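Local coordinates for protein F-93 (Sulfolobus virus 1, PDB 1TBX) that probably acts as a homodimeric winged-helix transcription factor that recognises a palindromic or pseudo-palindromic DNA target, at residues K57-R62 with R66-E71; L14-D19 with A34-S39. One frame throughout, in Å; residues are numbered along the deposited sequence.

Contact 1: residues K57-R62 with R66-E71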
# COMPACT_ATOMS: atom_id res chain seq x y z
N LYS A 57 9.22 6.85 16.22
CA LYS A 57 9.36 7.50 17.51
C LYS A 57 9.27 9.01 17.33
O LYS A 57 9.79 9.54 16.37
CB LYS A 57 10.68 7.10 18.20
CG LYS A 57 10.51 5.89 19.17
CD LYS A 57 11.83 5.06 19.40
CE LYS A 57 11.60 3.80 20.32
NZ LYS A 57 12.61 3.59 21.43
N GLU A 58 8.57 9.69 18.23
CA GLU A 58 8.57 11.14 18.17
C GLU A 58 9.26 11.76 19.39
O GLU A 58 8.81 11.52 20.51
CB GLU A 58 7.15 11.67 18.06
CG GLU A 58 7.08 13.20 17.98
CD GLU A 58 5.68 13.65 17.68
OE1 GLU A 58 5.49 14.43 16.71
OE2 GLU A 58 4.77 13.20 18.42
N ARG A 59 10.31 12.55 19.16
CA ARG A 59 10.99 13.30 20.25
C ARG A 59 10.89 14.82 20.10
O ARG A 59 10.88 15.35 18.98
CB ARG A 59 12.46 12.91 20.36
CG ARG A 59 12.77 11.40 20.38
CD ARG A 59 14.28 11.07 20.47
NE ARG A 59 14.77 10.35 19.30
CZ ARG A 59 16.06 10.20 18.98
NH1 ARG A 59 17.01 10.72 19.76
NH2 ARG A 59 16.40 9.50 17.89
N GLN A 60 10.80 15.52 21.23
CA GLN A 60 10.93 16.98 21.25
C GLN A 60 12.44 17.32 21.34
O GLN A 60 13.04 17.26 22.40
CB GLN A 60 10.07 17.61 22.36
CG GLN A 60 10.27 19.12 22.61
CD GLN A 60 9.39 20.04 21.74
OE1 GLN A 60 8.23 19.73 21.42
NE2 GLN A 60 9.94 21.19 21.38
N GLU A 61 13.03 17.62 20.20
CA GLU A 61 14.45 17.92 20.10
C GLU A 61 14.61 19.25 19.37
O GLU A 61 13.83 19.55 18.45
CB GLU A 61 15.15 16.84 19.29
CG GLU A 61 15.74 15.71 20.12
CD GLU A 61 16.21 14.56 19.24
OE1 GLU A 61 16.43 14.76 18.00
OE2 GLU A 61 16.35 13.45 19.81
N ARG A 62 15.60 20.04 19.81
CA ARG A 62 16.00 21.28 19.14
C ARG A 62 14.78 22.22 18.81
O ARG A 62 14.59 22.66 17.66
CB ARG A 62 16.88 20.94 17.91
CG ARG A 62 17.97 19.88 18.18
CD ARG A 62 18.81 20.16 19.46
NE ARG A 62 19.83 21.18 19.19
CZ ARG A 62 20.29 22.10 20.05
NH1 ARG A 62 19.89 22.16 21.34
NH2 ARG A 62 21.21 22.96 19.61
N ARG A 66 10.10 15.96 16.48
CA ARG A 66 10.71 15.31 15.31
C ARG A 66 10.47 13.84 15.30
O ARG A 66 10.20 13.26 16.34
CB ARG A 66 12.22 15.54 15.27
CG ARG A 66 12.56 17.01 15.30
CD ARG A 66 14.03 17.33 15.37
NE ARG A 66 14.19 18.76 15.60
CZ ARG A 66 13.92 19.75 14.72
NH1 ARG A 66 13.50 19.52 13.47
NH2 ARG A 66 14.09 21.00 15.09
N LEU A 67 10.62 13.24 14.12
CA LEU A 67 10.28 11.85 13.87
C LEU A 67 11.48 10.99 13.52
O LEU A 67 12.31 11.35 12.65
CB LEU A 67 9.22 11.75 12.76
CG LEU A 67 7.96 12.54 13.13
CD1 LEU A 67 7.05 12.62 11.95
CD2 LEU A 67 7.21 11.97 14.37
N TYR A 68 11.59 9.85 14.19
CA TYR A 68 12.63 8.90 13.87
C TYR A 68 11.97 7.59 13.54
O TYR A 68 10.80 7.36 13.87
CB TYR A 68 13.67 8.81 14.99
CG TYR A 68 14.25 10.19 15.25
CD1 TYR A 68 13.52 11.13 15.97
CD2 TYR A 68 15.48 10.59 14.68
CE1 TYR A 68 13.99 12.42 16.17
CE2 TYR A 68 15.96 11.89 14.87
CZ TYR A 68 15.21 12.81 15.63
OH TYR A 68 15.63 14.11 15.88
N LEU A 69 12.72 6.76 12.83
CA LEU A 69 12.25 5.45 12.45
C LEU A 69 12.70 4.49 13.49
O LEU A 69 13.64 4.72 14.23
CB LEU A 69 12.77 5.02 11.09
CG LEU A 69 11.99 5.59 9.91
CD1 LEU A 69 12.74 5.24 8.64
CD2 LEU A 69 10.58 5.03 9.89
N THR A 70 12.00 3.38 13.54
CA THR A 70 12.24 2.39 14.52
C THR A 70 12.98 1.31 13.75
O THR A 70 13.04 1.37 12.52
CB THR A 70 10.88 2.00 14.99
OG1 THR A 70 10.84 2.13 16.41
CG2 THR A 70 10.47 0.58 14.61
N GLU A 71 13.60 0.36 14.45
CA GLU A 71 14.19 -0.80 13.78
C GLU A 71 13.21 -1.42 12.77
O GLU A 71 13.51 -1.51 11.57
CB GLU A 71 14.60 -1.80 14.83
CG GLU A 71 15.99 -1.54 15.36
CD GLU A 71 16.90 -2.77 15.25
OE1 GLU A 71 16.66 -3.63 14.36
OE2 GLU A 71 17.84 -2.87 16.06
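Strands 57-61 and 66-69 pair as the antiparallel beta hairpin that forms the wing of this winged-helix domain. The register is set by K57 opposite Y68 and R59 opposite R66, both hydrogen-bonded pairs, with E58 and L67 as the non-hydrogen-bonded pair between them. Four backbone bonds carry the pairing: K57 N to Y68 O, Y68 N to K57 O, R59 N to R66 O and R66 N to R59 O, the last at 2.7 Å with an N-H...O angle of 170°.

Charged and aromatic groups gather on the face bearing R59, R66 and Y68. The R59 guanidinium makes a cation-pi contact over one face of the Y68 ring, with CZ 4.0 Å from the ring centroid and the two planes 45° apart. A salt bridge from R59 NH1 to E61 OE2 (2.8 Å) probably helps fix that group.

On the other face, E58 lays CB against L67 CD2 at 3.7 Å. With CG anti to the backbone N (chi1 -179°), its extended chain carries OE1 to a hydrogen bond with T25, and buried L67 packs on L17 and L28, joining the wing to the helices.

Toward the turn, R66 grips the backbone through two side-chain nitrogens: NE reaches E61 O at 3.0 Å, and NH2 donates to R62 O at 3.1 Å, an acceptor lying in the guanidinium plane.

Contact 2: residues L14-D19 with A34-S39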
# COMPACT_ATOMS: atom_id res chain seq x y z
N LEU A 14 4.88 6.56 6.55
CA LEU A 14 6.04 5.73 6.84
C LEU A 14 7.14 5.79 5.75
O LEU A 14 8.33 5.98 6.04
CB LEU A 14 5.58 4.28 7.09
CG LEU A 14 6.59 3.44 7.85
CD1 LEU A 14 7.00 4.19 9.10
CD2 LEU A 14 6.06 2.02 8.16
N ALA A 15 6.73 5.62 4.49
CA ALA A 15 7.65 5.63 3.36
C ALA A 15 8.39 6.95 3.31
O ALA A 15 9.60 6.98 3.13
CB ALA A 15 6.88 5.46 2.08
N TYR A 16 7.67 8.05 3.51
CA TYR A 16 8.27 9.36 3.39
C TYR A 16 9.28 9.67 4.49
O TYR A 16 10.22 10.47 4.30
CB TYR A 16 7.19 10.42 3.31
CG TYR A 16 6.76 10.54 1.89
CD1 TYR A 16 5.97 9.54 1.26
CD2 TYR A 16 7.20 11.63 1.11
CE1 TYR A 16 5.62 9.67 -0.11
CE2 TYR A 16 6.85 11.77 -0.24
CZ TYR A 16 6.07 10.80 -0.84
OH TYR A 16 5.77 11.00 -2.17
N LEU A 17 9.10 9.04 5.64
CA LEU A 17 10.00 9.27 6.76
C LEU A 17 11.39 8.67 6.46
O LEU A 17 12.43 9.20 6.90
CB LEU A 17 9.41 8.68 8.03
CG LEU A 17 10.17 8.90 9.32
CD1 LEU A 17 10.60 10.35 9.38
CD2 LEU A 17 9.29 8.54 10.48
N TYR A 18 11.39 7.57 5.71
CA TYR A 18 12.62 6.94 5.41
C TYR A 18 13.51 7.97 4.76
O TYR A 18 13.09 8.71 3.87
CB TYR A 18 12.45 5.70 4.55
CG TYR A 18 13.79 4.99 4.39
CD1 TYR A 18 14.24 4.08 5.36
CD2 TYR A 18 14.63 5.26 3.29
CE1 TYR A 18 15.48 3.43 5.23
CE2 TYR A 18 15.87 4.59 3.14
CZ TYR A 18 16.30 3.68 4.12
OH TYR A 18 17.55 3.04 4.01
N ASP A 19 14.74 8.02 5.24
CA ASP A 19 15.69 9.01 4.81
C ASP A 19 15.39 10.46 5.23
O ASP A 19 16.15 11.37 4.84
CB ASP A 19 15.79 8.98 3.26
CG ASP A 19 17.10 8.38 2.77
OD1 ASP A 19 18.09 8.37 3.54
OD2 ASP A 19 17.22 7.86 1.62
N ALA A 34 2.32 17.42 -0.28
CA ALA A 34 2.82 17.88 -1.59
C ALA A 34 2.75 16.82 -2.69
O ALA A 34 2.82 17.17 -3.86
CB ALA A 34 4.28 18.39 -1.46
N GLU A 35 2.61 15.54 -2.32
CA GLU A 35 2.61 14.45 -3.30
C GLU A 35 1.37 13.58 -3.22
O GLU A 35 0.91 13.08 -4.23
CB GLU A 35 3.78 13.53 -3.03
CG GLU A 35 5.13 14.19 -3.13
CD GLU A 35 6.00 13.57 -4.20
OE1 GLU A 35 5.48 12.79 -5.02
OE2 GLU A 35 7.19 13.88 -4.23
N PHE A 36 0.90 13.34 -2.01
CA PHE A 36 -0.26 12.54 -1.74
C PHE A 36 -1.17 13.33 -0.82
O PHE A 36 -1.18 13.07 0.39
CB PHE A 36 0.20 11.30 -1.01
CG PHE A 36 0.87 10.34 -1.89
CD1 PHE A 36 2.25 10.25 -1.91
CD2 PHE A 36 0.11 9.51 -2.73
CE1 PHE A 36 2.88 9.35 -2.74
CE2 PHE A 36 0.73 8.62 -3.57
CZ PHE A 36 2.13 8.53 -3.58
N PRO A 37 -1.94 14.29 -1.34
CA PRO A 37 -2.74 15.21 -0.48
C PRO A 37 -3.55 14.48 0.61
O PRO A 37 -4.28 13.53 0.32
CB PRO A 37 -3.70 15.87 -1.45
CG PRO A 37 -2.96 15.81 -2.76
CD PRO A 37 -2.15 14.54 -2.78
N MSE A 38 -3.35 14.87 1.86
CA MSE A 38 -4.23 14.39 2.89
C MSE A 38 -4.46 15.51 3.89
O MSE A 38 -3.80 16.56 3.84
CB MSE A 38 -3.70 13.12 3.54
CG MSE A 38 -2.79 13.34 4.70
SE MSE A 38 -1.43 11.93 4.84
CE MSE A 38 -1.86 10.99 6.42
N SER A 39 -5.43 15.32 4.77
CA SER A 39 -5.66 16.36 5.75
C SER A 39 -4.69 16.14 6.90
O SER A 39 -4.03 15.05 7.00
CB SER A 39 -7.09 16.33 6.21
OG SER A 39 -7.38 15.19 6.99
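Y16, F36 and E35 make all of the contact between the last turn of helix 9-17 and the loop that leads into helix 40-52. Y16 has by far the most surface buried, 74 Å² of the 128 Å² total, and it enters with the far end of its ring, through CE1, CZ and OH.

F36 meets that end with one edge. Its ring carbon CE1 lies 3.8 Å from Y16 CE1, and Y16 OH sits near the plane of the F36 ring, 3.4 Å from F36 CE1; Y16 CZ lies in that plane too, which places the tyrosine end at the phenylalanine rim. The two side chains cross at about a right angle. F36 CG stands anti to its own carbonyl carbon (chi1 -75°), which turns the ring toward helix 9-17.

E35 reaches the same hydroxyl with its aliphatic part: CB is 3.3 Å from Y16 OH, and CG is 4.1 Å from Y16 CE2. The bend at chi2 (-119°) folds the carboxylate back beside the tyrosine, its plane 66° from that of the ring. E35 OE1 is 3.4 Å from Y16 OH, but the angle is poor and no hydrogen bond crosses between the segments. The evidence is therefore for van der Waals packing: Y16 and F36 are buried inside the winged-helix domain, while exposed E35 covers the hydroxyl end.

Around this cluster, Y16 also packs on L28 and V32 of helix 25-33 and makes a cation-pi contact with K81 of helix 71-94, whose K88 touches both Y16 and E35. F36 rests on I12 of helix 9-17; on strand 64-69, L67 and L69 pack against L17.

Overall arrangement
From the N terminus, helix 9-17 supplies the first side of contact 2, which closes when the chain, having passed through helix 25-33, reaches the loop at 34-39. Helix 40-52 follows, and contact 1 then closes the short hairpin turn between strands 56-61 and 64-69 before helix 71-94 begins. The two contacts are in series, neither nested nor crossed, with centres about 16 Å apart. They nevertheless meet in space: L69 CD1 lies 3.6 Å from Y18 CA, and L69 CD2 is 3.8 Å from L14 CD1. The second wing strand thus packs on the end of helix 9-17, whose Y16 touches the 34-39 loop, so that helix links wing and loop.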